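Local coordinates for protein alginate lyase AlgAT5 (Defluviitalea, PDB 5ZQI) that probably cleaves the glycosidic bonds of alginate by beta-elimination, as a beta-sandwich lyase of polysaccharide lyase family 7, at residues A[106-111]-A[241-246]; A[143-148]-A[262-267]; A[156-161]-A[247-252]. All coordinates share one frame; numbering follows the deposited sequence.

Interaction 1 (A[106-111]-A[241-246]); sequences AHCGGD and MYTQSN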
loop_
_atom_site.group_PDB
_atom_site.type_symbol
_atom_site.label_atom_id
_atom_site.label_comp_id
_atom_site.label_asym_id
_atom_site.label_seq_id
_atom_site.Cartn_x
_atom_site.Cartn_y
_atom_site.Cartn_z
ATOM N N ALA A 106 -1.198 -11.066 1.323
ATOM C CA ALA A 106 -2.646 -11.249 1.382
ATOM C C ALA A 106 -3.051 -12.282 0.346
ATOM O O ALA A 106 -2.822 -12.093 -0.853
ATOM C CB ALA A 106 -3.390 -9.921 1.176
ATOM N N HIS A 107 -3.636 -13.369 0.829
ATOM C CA HIS A 107 -4.061 -14.473 -0.024
ATOM C C HIS A 107 -5.473 -14.270 -0.552
ATOM O O HIS A 107 -6.294 -13.599 0.062
ATOM C CB HIS A 107 -3.973 -15.798 0.739
ATOM C CG HIS A 107 -4.804 -15.842 1.986
ATOM N ND1 HIS A 107 -4.752 -14.860 2.957
ATOM C CD2 HIS A 107 -5.723 -16.741 2.405
ATOM C CE1 HIS A 107 -5.605 -15.164 3.922
ATOM N NE2 HIS A 107 -6.195 -16.306 3.617
ATOM N N CYS A 108 -5.749 -14.896 -1.701
ATOM C CA CYS A 108 -7.007 -14.658 -2.413
ATOM C C CYS A 108 -8.212 -15.151 -1.642
ATOM O O CYS A 108 -9.330 -14.672 -1.875
ATOM C CB CYS A 108 -6.936 -15.298 -3.806
ATOM S SG CYS A 108 -5.706 -14.524 -4.900
ATOM N N GLY A 109 -8.023 -16.093 -0.735
ATOM C CA GLY A 109 -9.086 -16.562 0.123
ATOM C C GLY A 109 -9.266 -15.770 1.391
ATOM O O GLY A 109 -10.113 -16.125 2.216
ATOM N N GLY A 110 -8.541 -14.672 1.548
ATOM C CA GLY A 110 -8.598 -13.932 2.792
ATOM C C GLY A 110 -9.913 -13.206 3.021
ATOM O O GLY A 110 -10.706 -12.963 2.113
ATOM N N ASP A 111 -10.124 -12.839 4.283
ATOM C CA ASP A 111 -11.250 -11.994 4.657
ATOM C C ASP A 111 -11.049 -10.593 4.101
ATOM O O ASP A 111 -9.914 -10.146 3.876
ATOM C CB ASP A 111 -11.407 -11.951 6.178
ATOM C CG ASP A 111 -11.751 -13.295 6.763
ATOM O OD1 ASP A 111 -12.281 -14.163 6.035
ATOM O OD2 ASP A 111 -11.510 -13.484 7.972
ATOM N N MET A 241 0.130 -4.501 1.002
ATOM C CA MET A 241 -0.324 -5.398 -0.060
ATOM C C MET A 241 -1.839 -5.468 -0.114
ATOM O O MET A 241 -2.481 -5.878 0.856
ATOM C CB MET A 241 0.274 -6.808 0.154
ATOM C CG MET A 241 -0.249 -7.899 -0.787
ATOM S SD MET A 241 -0.182 -7.461 -2.548
ATOM C CE MET A 241 1.577 -7.139 -2.746
ATOM N N TYR A 242 -2.402 -5.083 -1.256
ATOM C CA TYR A 242 -3.849 -5.110 -1.527
ATOM C C TYR A 242 -4.030 -5.978 -2.762
ATOM O O TYR A 242 -3.780 -5.536 -3.892
ATOM C CB TYR A 242 -4.371 -3.693 -1.702
ATOM C CG TYR A 242 -5.858 -3.514 -1.856
ATOM C CD1 TYR A 242 -6.765 -4.482 -1.428
ATOM C CD2 TYR A 242 -6.355 -2.354 -2.420
ATOM C CE1 TYR A 242 -8.136 -4.285 -1.548
ATOM C CE2 TYR A 242 -7.699 -2.165 -2.548
ATOM C CZ TYR A 242 -8.574 -3.119 -2.107
ATOM O OH TYR A 242 -9.953 -2.918 -2.253
ATOM N N THR A 243 -4.372 -7.246 -2.536
ATOM C CA THR A 243 -4.408 -8.239 -3.611
ATOM C C THR A 243 -5.694 -8.125 -4.411
ATOM O O THR A 243 -6.777 -8.357 -3.872
ATOM C CB THR A 243 -4.262 -9.634 -3.023
ATOM O OG1 THR A 243 -3.011 -9.681 -2.301
ATOM C CG2 THR A 243 -4.233 -10.690 -4.116
ATOM N N GLN A 244 -5.595 -7.818 -5.710
ATOM C CA GLN A 244 -6.802 -7.584 -6.518
ATOM C C GLN A 244 -7.293 -8.878 -7.162
ATOM O O GLN A 244 -7.527 -8.956 -8.363
ATOM C CB GLN A 244 -6.568 -6.519 -7.581
ATOM C CG GLN A 244 -5.915 -5.265 -7.073
ATOM C CD GLN A 244 -6.816 -4.463 -6.196
ATOM O OE1 GLN A 244 -7.776 -3.875 -6.683
ATOM N NE2 GLN A 244 -6.510 -4.413 -4.907
ATOM N N SER A 245 -7.459 -9.908 -6.352
ATOM C CA SER A 245 -8.084 -11.137 -6.814
ATOM C C SER A 245 -8.768 -11.818 -5.646
ATOM O O SER A 245 -8.586 -11.445 -4.488
ATOM C CB SER A 245 -7.068 -12.056 -7.489
ATOM O OG SER A 245 -7.802 -13.081 -8.130
ATOM N N ASN A 246 -9.589 -12.802 -5.973
ATOM C CA ASN A 246 -10.318 -13.625 -5.013
ATOM C C ASN A 246 -10.762 -14.882 -5.755
ATOM O O ASN A 246 -10.454 -15.068 -6.938
ATOM C CB ASN A 246 -11.460 -12.811 -4.400
ATOM C CG ASN A 246 -12.464 -12.324 -5.443
ATOM O OD1 ASN A 246 -12.823 -13.063 -6.341
ATOM N ND2 ASN A 246 -12.889 -11.073 -5.333
#
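Thr243 meets Ala106 through its hydroxyl: OG1 donates a hydrogen bond of 2.8 Å to Ala106 O, arriving tilted 30° from the carbonyl plane. With chi1 at -59°, OG1 sits beside the backbone N of its own residue, which turns it onto the strand opposite and leaves CG2 to face Cys108, 4.2 Å from SG. The Ala106 methyl faces strand 241-243, with CB 3.5 Å from Thr243 OG1 and 4.2 Å from Met241 CG. Further along, Cys108 SG packs against Ser245 CB at 3.8 Å, and the CA-H of Asn246 points at Cys108 O.

Strand 102-107 belongs to one sheet of the beta-sandwich and strand 241-243 to the other, so small side chains and one methionine fill the gap between the layers here. Met241 to Gln244, Met-Tyr-Thr-Gln, fits the end of the YFKAGxYxQ motif known from family 7 lyases.

Behind these first contacts, Met241 is bent at chi2 and chi3 and rests on Val161 and Val163 of the neighbouring strand. Gln244 folds back, its NE2 bonding to Tyr242 O at 3.1 Å from above the carbonyl plane and lying over the centre of the Tyr242 ring. Ser245 OG is held by Asp251, and the Asn246 amide is fixed at both ends, OD1 by Ser248 OG and ND2 by Ser117 O. On the other segment, a type I turn closed by Gly110 N to His107 O, 2.9 Å, carries Cys108 toward its partners.

Interaction 2 (A[143-148]-A[262-267]); sequences HTMIID and YNLVVT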
loop_
_atom_site.group_PDB
_atom_site.type_symbol
_atom_site.label_atom_id
_atom_site.label_comp_id
_atom_site.label_asym_id
_atom_site.label_seq_id
_atom_site.Cartn_x
_atom_site.Cartn_y
_atom_site.Cartn_z
ATOM N N HIS A 143 1.857 16.945 0.976
ATOM C CA HIS A 143 1.692 15.624 1.574
ATOM C C HIS A 143 2.454 14.624 0.729
ATOM O O HIS A 143 2.170 14.471 -0.458
ATOM C CB HIS A 143 0.201 15.296 1.655
ATOM C CG HIS A 143 -0.591 16.464 2.118
ATOM N ND1 HIS A 143 -0.571 16.911 3.426
ATOM C CD2 HIS A 143 -1.314 17.372 1.420
ATOM C CE1 HIS A 143 -1.302 18.002 3.513
ATOM N NE2 HIS A 143 -1.753 18.312 2.311
ATOM N N THR A 144 3.409 13.924 1.346
ATOM C CA THR A 144 4.343 13.083 0.608
ATOM C C THR A 144 4.433 11.708 1.236
ATOM O O THR A 144 4.505 11.593 2.455
ATOM C CB THR A 144 5.734 13.708 0.617
ATOM O OG1 THR A 144 5.678 15.037 0.082
ATOM C CG2 THR A 144 6.745 12.876 -0.184
ATOM N N MET A 145 4.448 10.664 0.402
ATOM C CA MET A 145 4.770 9.309 0.822
ATOM C C MET A 145 5.863 8.762 -0.091
ATOM O O MET A 145 5.769 8.883 -1.325
ATOM C CB MET A 145 3.563 8.381 0.764
ATOM C CG MET A 145 3.915 6.941 1.205
ATOM S SD MET A 145 2.506 5.859 1.460
ATOM C CE MET A 145 1.678 5.905 -0.124
ATOM N N ILE A 146 6.900 8.184 0.502
ATOM C CA ILE A 146 7.939 7.465 -0.224
ATOM C C ILE A 146 7.944 6.013 0.227
ATOM O O ILE A 146 8.030 5.728 1.431
ATOM C CB ILE A 146 9.333 8.068 -0.019
ATOM C CG1 ILE A 146 9.319 9.562 -0.243
ATOM C CG2 ILE A 146 10.294 7.398 -1.012
ATOM C CD1 ILE A 146 10.631 10.276 0.115
ATOM N N ILE A 147 7.827 5.093 -0.722
ATOM C CA ILE A 147 7.880 3.665 -0.433
ATOM C C ILE A 147 9.035 3.053 -1.221
ATOM O O ILE A 147 9.107 3.211 -2.442
ATOM C CB ILE A 147 6.584 2.927 -0.805
ATOM C CG1 ILE A 147 5.311 3.661 -0.404
ATOM C CG2 ILE A 147 6.619 1.515 -0.175
ATOM C CD1 ILE A 147 4.071 2.951 -0.897
ATOM N N ASP A 148 9.943 2.362 -0.527
ATOM C CA ASP A 148 11.084 1.645 -1.093
ATOM C C ASP A 148 10.749 0.173 -0.897
ATOM O O ASP A 148 10.663 -0.287 0.245
ATOM C CB ASP A 148 12.340 2.091 -0.362
ATOM C CG ASP A 148 13.571 1.394 -0.805
ATOM O OD1 ASP A 148 13.514 0.562 -1.723
ATOM O OD2 ASP A 148 14.645 1.764 -0.249
ATOM N N TYR A 262 11.178 -1.967 2.430
ATOM C CA TYR A 262 12.460 -1.671 3.064
ATOM C C TYR A 262 12.473 -0.342 3.796
ATOM O O TYR A 262 13.080 -0.241 4.872
ATOM C CB TYR A 262 13.554 -1.650 1.985
ATOM C CG TYR A 262 13.921 -2.991 1.438
ATOM C CD1 TYR A 262 13.147 -3.601 0.470
ATOM C CD2 TYR A 262 15.040 -3.671 1.912
ATOM C CE1 TYR A 262 13.448 -4.822 0.058
ATOM C CE2 TYR A 262 15.381 -4.901 1.441
ATOM C CZ TYR A 262 14.585 -5.491 0.571
ATOM O OH TYR A 262 14.937 -6.755 0.029
ATOM N N ASN A 263 11.799 0.670 3.245
ATOM C CA ASN A 263 11.726 1.994 3.836
ATOM C C ASN A 263 10.369 2.577 3.480
ATOM O O ASN A 263 9.814 2.292 2.415
ATOM C CB ASN A 263 12.859 2.925 3.332
ATOM C CG ASN A 263 14.260 2.434 3.708
ATOM O OD1 ASN A 263 14.716 2.564 4.854
ATOM N ND2 ASN A 263 14.946 1.855 2.738
ATOM N N LEU A 264 9.844 3.396 4.375
ATOM C CA LEU A 264 8.506 3.970 4.279
ATOM C C LEU A 264 8.531 5.275 5.056
ATOM O O LEU A 264 8.895 5.278 6.236
ATOM C CB LEU A 264 7.454 3.025 4.850
ATOM C CG LEU A 264 6.004 3.495 4.819
ATOM C CD1 LEU A 264 5.533 3.696 3.402
ATOM C CD2 LEU A 264 5.132 2.436 5.522
ATOM N N VAL A 265 8.147 6.369 4.407
ATOM C CA VAL A 265 8.078 7.669 5.063
ATOM C C VAL A 265 6.878 8.451 4.552
ATOM O O VAL A 265 6.561 8.441 3.363
ATOM C CB VAL A 265 9.374 8.500 4.882
ATOM C CG1 VAL A 265 9.583 8.935 3.457
ATOM C CG2 VAL A 265 9.423 9.698 5.822
ATOM N N VAL A 266 6.205 9.117 5.482
ATOM C CA VAL A 266 5.146 10.082 5.194
ATOM C C VAL A 266 5.543 11.402 5.825
ATOM O O VAL A 266 5.945 11.437 6.997
ATOM C CB VAL A 266 3.785 9.609 5.722
ATOM C CG1 VAL A 266 2.780 10.741 5.723
ATOM C CG2 VAL A 266 3.267 8.467 4.864
ATOM N N THR A 267 5.447 12.475 5.040
ATOM C CA THR A 267 5.697 13.809 5.552
ATOM C C THR A 267 4.560 14.753 5.176
ATOM O O THR A 267 3.902 14.602 4.137
ATOM C CB THR A 267 7.012 14.407 5.018
ATOM O OG1 THR A 267 6.914 14.677 3.618
ATOM C CG2 THR A 267 8.205 13.527 5.288
HETATM O O HOH W 1 5.342 16.666 2.364
#
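Ile146 and Val265 sit at the middle of an antiparallel ladder, exchanging backbone hydrogen bonds in both directions; Ile146 N to Val265 O is 2.9 Å. Thr144 and Thr267 form the same kind of hydrogen-bonded pair, as do Asp148 and Asn263, although there the return bond from Asn263 N is weak. Asp148 O also takes a stronger bond from Tyr262 N, at 2.8 Å. Tyr262 and Asn263 thus both stand opposite Asp148, a classic beta bulge, at the point where the chain turns a corner.

Polar side chains meet on the face that carries Thr144, Ile146 and Asp148. Asn263 ND2 bonds to Asp148 OD2 at 3.0 Å, approaching 40° out of the carboxylate plane; the same OD2 makes a salt bridge with Arg204, whose guanidinium also forms a cation-pi contact with Tyr262. At the other end, one water is hydrogen-bonded to both Thr144 OG1 and Thr267 OG1.

Apolar contacts occur on both faces. Val265 has CG1 wedged between its backbone N and carbonyl carbon (chi1 68°), which lays that methyl 3.6 Å from Ile146 CB. On the reverse face Leu264 CD1 comes alongside Ile147 CG1 at 3.8 Å, while Val266 CG2 touches Met145 CG at 4.0 Å. These four buried or half-buried chains press on Trp67, Phe237 and Ala239 of the opposing sheet, making this strand pair one wall of the hydrophobic interior of a beta-sandwich, its threonine and aspartate face turned outward.

Interaction 3 (A[156-161]-A[247-252]); sequences EVKDHV and TSKGDS. With SO4 (sulfate ion), chain B.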
loop_
_atom_site.group_PDB
_atom_site.type_symbol
_atom_site.label_atom_id
_atom_site.label_comp_id
_atom_site.label_asym_id
_atom_site.label_seq_id
_atom_site.Cartn_x
_atom_site.Cartn_y
_atom_site.Cartn_z
ATOM N N GLU A 156 -1.996 -16.300 -9.522
ATOM C CA GLU A 156 -1.736 -16.947 -10.806
ATOM C C GLU A 156 -2.728 -16.522 -11.888
ATOM O O GLU A 156 -2.343 -16.346 -13.049
ATOM C CB GLU A 156 -1.732 -18.466 -10.659
ATOM C CG GLU A 156 -2.760 -19.077 -9.731
ATOM C CD GLU A 156 -2.291 -20.456 -9.275
ATOM O OE1 GLU A 156 -2.340 -20.751 -8.050
ATOM O OE2 GLU A 156 -1.818 -21.249 -10.129
ATOM N N VAL A 157 -4.000 -16.346 -11.549
ATOM C CA VAL A 157 -5.005 -16.106 -12.589
ATOM C C VAL A 157 -5.154 -14.611 -12.850
ATOM O O VAL A 157 -4.886 -14.144 -13.967
ATOM C CB VAL A 157 -6.353 -16.759 -12.222
ATOM C CG1 VAL A 157 -7.389 -16.536 -13.329
ATOM C CG2 VAL A 157 -6.153 -18.236 -11.979
ATOM N N LYS A 158 -5.594 -13.851 -11.847
ATOM C CA LYS A 158 -5.685 -12.385 -11.940
ATOM C C LYS A 158 -4.451 -11.845 -11.218
ATOM O O LYS A 158 -4.457 -11.601 -10.001
ATOM C CB LYS A 158 -6.995 -11.892 -11.348
ATOM C CG LYS A 158 -7.309 -10.433 -11.641
ATOM C CD LYS A 158 -8.747 -10.124 -11.247
ATOM C CE LYS A 158 -9.138 -8.680 -11.499
ATOM N NZ LYS A 158 -8.294 -7.702 -10.780
ATOM N N ASP A 159 -3.375 -11.660 -11.981
ATOM C CA ASP A 159 -2.052 -11.386 -11.418
ATOM C C ASP A 159 -1.863 -9.896 -11.146
ATOM O O ASP A 159 -0.976 -9.220 -11.704
ATOM C CB ASP A 159 -0.975 -11.947 -12.343
ATOM C CG ASP A 159 -1.046 -11.411 -13.763
ATOM O OD1 ASP A 159 -2.108 -10.988 -14.233
ATOM O OD2 ASP A 159 0.005 -11.462 -14.429
ATOM N N HIS A 160 -2.729 -9.402 -10.252
ATOM C CA HIS A 160 -2.899 -7.979 -9.997
ATOM C C HIS A 160 -2.756 -7.658 -8.518
ATOM O O HIS A 160 -3.450 -8.250 -7.687
ATOM C CB HIS A 160 -4.293 -7.482 -10.429
ATOM C CG HIS A 160 -4.615 -7.627 -11.883
ATOM N ND1 HIS A 160 -5.794 -7.140 -12.402
ATOM C CD2 HIS A 160 -3.945 -8.181 -12.923
ATOM C CE1 HIS A 160 -5.833 -7.386 -13.702
ATOM N NE2 HIS A 160 -4.714 -7.999 -14.049
ATOM N N VAL A 161 -1.908 -6.677 -8.193
ATOM C CA VAL A 161 -1.778 -6.208 -6.814
ATOM C C VAL A 161 -1.652 -4.691 -6.780
ATOM O O VAL A 161 -1.250 -4.048 -7.752
ATOM C CB VAL A 161 -0.572 -6.839 -6.068
ATOM C CG1 VAL A 161 -0.705 -8.361 -5.993
ATOM C CG2 VAL A 161 0.745 -6.378 -6.708
ATOM N N THR A 247 -11.443 -15.783 -5.052
ATOM C CA THR A 247 -11.772 -17.058 -5.683
ATOM C C THR A 247 -12.791 -16.913 -6.818
ATOM O O THR A 247 -12.819 -17.773 -7.702
ATOM C CB THR A 247 -12.295 -18.091 -4.675
ATOM O OG1 THR A 247 -13.509 -17.618 -4.071
ATOM C CG2 THR A 247 -11.249 -18.388 -3.616
ATOM N N SER A 248 -13.610 -15.843 -6.825
ATOM C CA SER A 248 -14.563 -15.627 -7.912
ATOM C C SER A 248 -13.866 -15.329 -9.234
ATOM O O SER A 248 -14.477 -15.508 -10.301
ATOM C CB SER A 248 -15.539 -14.489 -7.592
ATOM O OG SER A 248 -14.979 -13.205 -7.836
ATOM N N LYS A 249 -12.603 -14.918 -9.186
ATOM C CA LYS A 249 -11.795 -14.707 -10.372
ATOM C C LYS A 249 -11.130 -15.974 -10.880
ATOM O O LYS A 249 -10.491 -15.937 -11.930
ATOM C CB LYS A 249 -10.709 -13.652 -10.082
ATOM C CG LYS A 249 -11.283 -12.384 -9.470
ATOM C CD LYS A 249 -12.235 -11.712 -10.443
ATOM C CE LYS A 249 -12.594 -10.301 -10.001
ATOM N NZ LYS A 249 -13.611 -9.731 -10.939
ATOM N N GLY A 250 -11.245 -17.082 -10.157
ATOM C CA GLY A 250 -10.625 -18.324 -10.544
ATOM C C GLY A 250 -9.327 -18.625 -9.818
ATOM O O GLY A 250 -8.769 -19.696 -10.012
ATOM N N ASP A 251 -8.851 -17.719 -8.975
ATOM C CA ASP A 251 -7.678 -18.023 -8.179
ATOM C C ASP A 251 -8.042 -18.956 -7.034
ATOM O O ASP A 251 -9.177 -18.964 -6.550
ATOM C CB ASP A 251 -7.042 -16.731 -7.659
ATOM C CG ASP A 251 -6.038 -16.138 -8.658
ATOM O OD1 ASP A 251 -5.055 -16.854 -8.959
ATOM O OD2 ASP A 251 -6.240 -15.014 -9.165
ATOM N N SER A 252 -7.064 -19.765 -6.618
ATOM C CA SER A 252 -7.234 -20.625 -5.458
ATOM C C SER A 252 -7.160 -19.808 -4.164
ATOM O O SER A 252 -6.656 -18.687 -4.126
ATOM C CB SER A 252 -6.172 -21.720 -5.449
ATOM O OG SER A 252 -4.908 -21.194 -5.149
HETATM S S SO4 B . -10.679 -4.735 -10.872
HETATM O O1 SO4 B . -10.915 -5.286 -12.206
HETATM O O2 SO4 B . -10.703 -3.274 -10.918
HETATM O O3 SO4 B . -11.701 -5.223 -9.950
HETATM O O4 SO4 B . -9.361 -5.141 -10.388
#
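Asp251 offers both carboxylate oxygens to two consecutive backbone amides. OD1 accepts from Val157 N at 2.8 Å and OD2 from Lys158 N at 3.0 Å; each N-H comes in on the syn side, little more than 20° out of the carboxylate plane, and the second bond is nearly straight at 172°. OD2 has a further donor in Ser245 OG, so three hydrogen bonds grip this largely buried group and hold it from turning. With an alanine here, the N-H groups of Val157 and Lys158 and the Ser245 hydroxyl are likely to lose their common acceptor, and the two loops could shift apart.

The Val157 side chain runs past Asp251 in the opposite direction and sets its methyls on two carbonyls: CG1 rests 3.5 Å from Lys249 O, and CG2 lies 3.6 Å from Gly250 O. Gly250, with a positive phi, closes the short 3-10 turn by bonding through its N to Thr247 O. Beside it the aliphatic parts of the two lysines cross, Lys158 CD lying 3.8 Å from Lys249 CG.

Lys158 runs extended as far as CE and then bends at chi4 (-59°), carrying its ammonium to three acceptors. NZ bonds to His160 ND1 at 3.0 Å, well out of the ring plane, to Gln244 O, and to sulfate O4 at 2.8 Å. Tyr118 OH and Arg177 NH2 also hold the sulfate, which probably came from the crystallisation liquor. A bidentate carboxylate bound to two successive backbone amides thus joins two loops at the end of the sandwich, and next to it lies a small anion site of lysine, arginine and tyrosine, consistent with an enzyme that handles an acidic polysaccharide.

In the fold
From the N terminus, the chain first leaves strand 102-107 at 106-111, the start of interaction 1, then passes through 143-148 and 156-161, which open interactions 2 and 3. On the return, 241-246 closes interaction 1, 247-252 closes interaction 3 directly after it, and 262-267 closes interaction 2. Interaction 3 is therefore nested within the loop of interaction 2, and interaction 1 crosses both. Interactions 1 and 3 adjoin, their centres about 9 Å apart, tying both sheets and the connecting loops at one end of the sandwich. Interaction 2 lies on the opposite side of the chain's centre, inside the seven-stranded sheet.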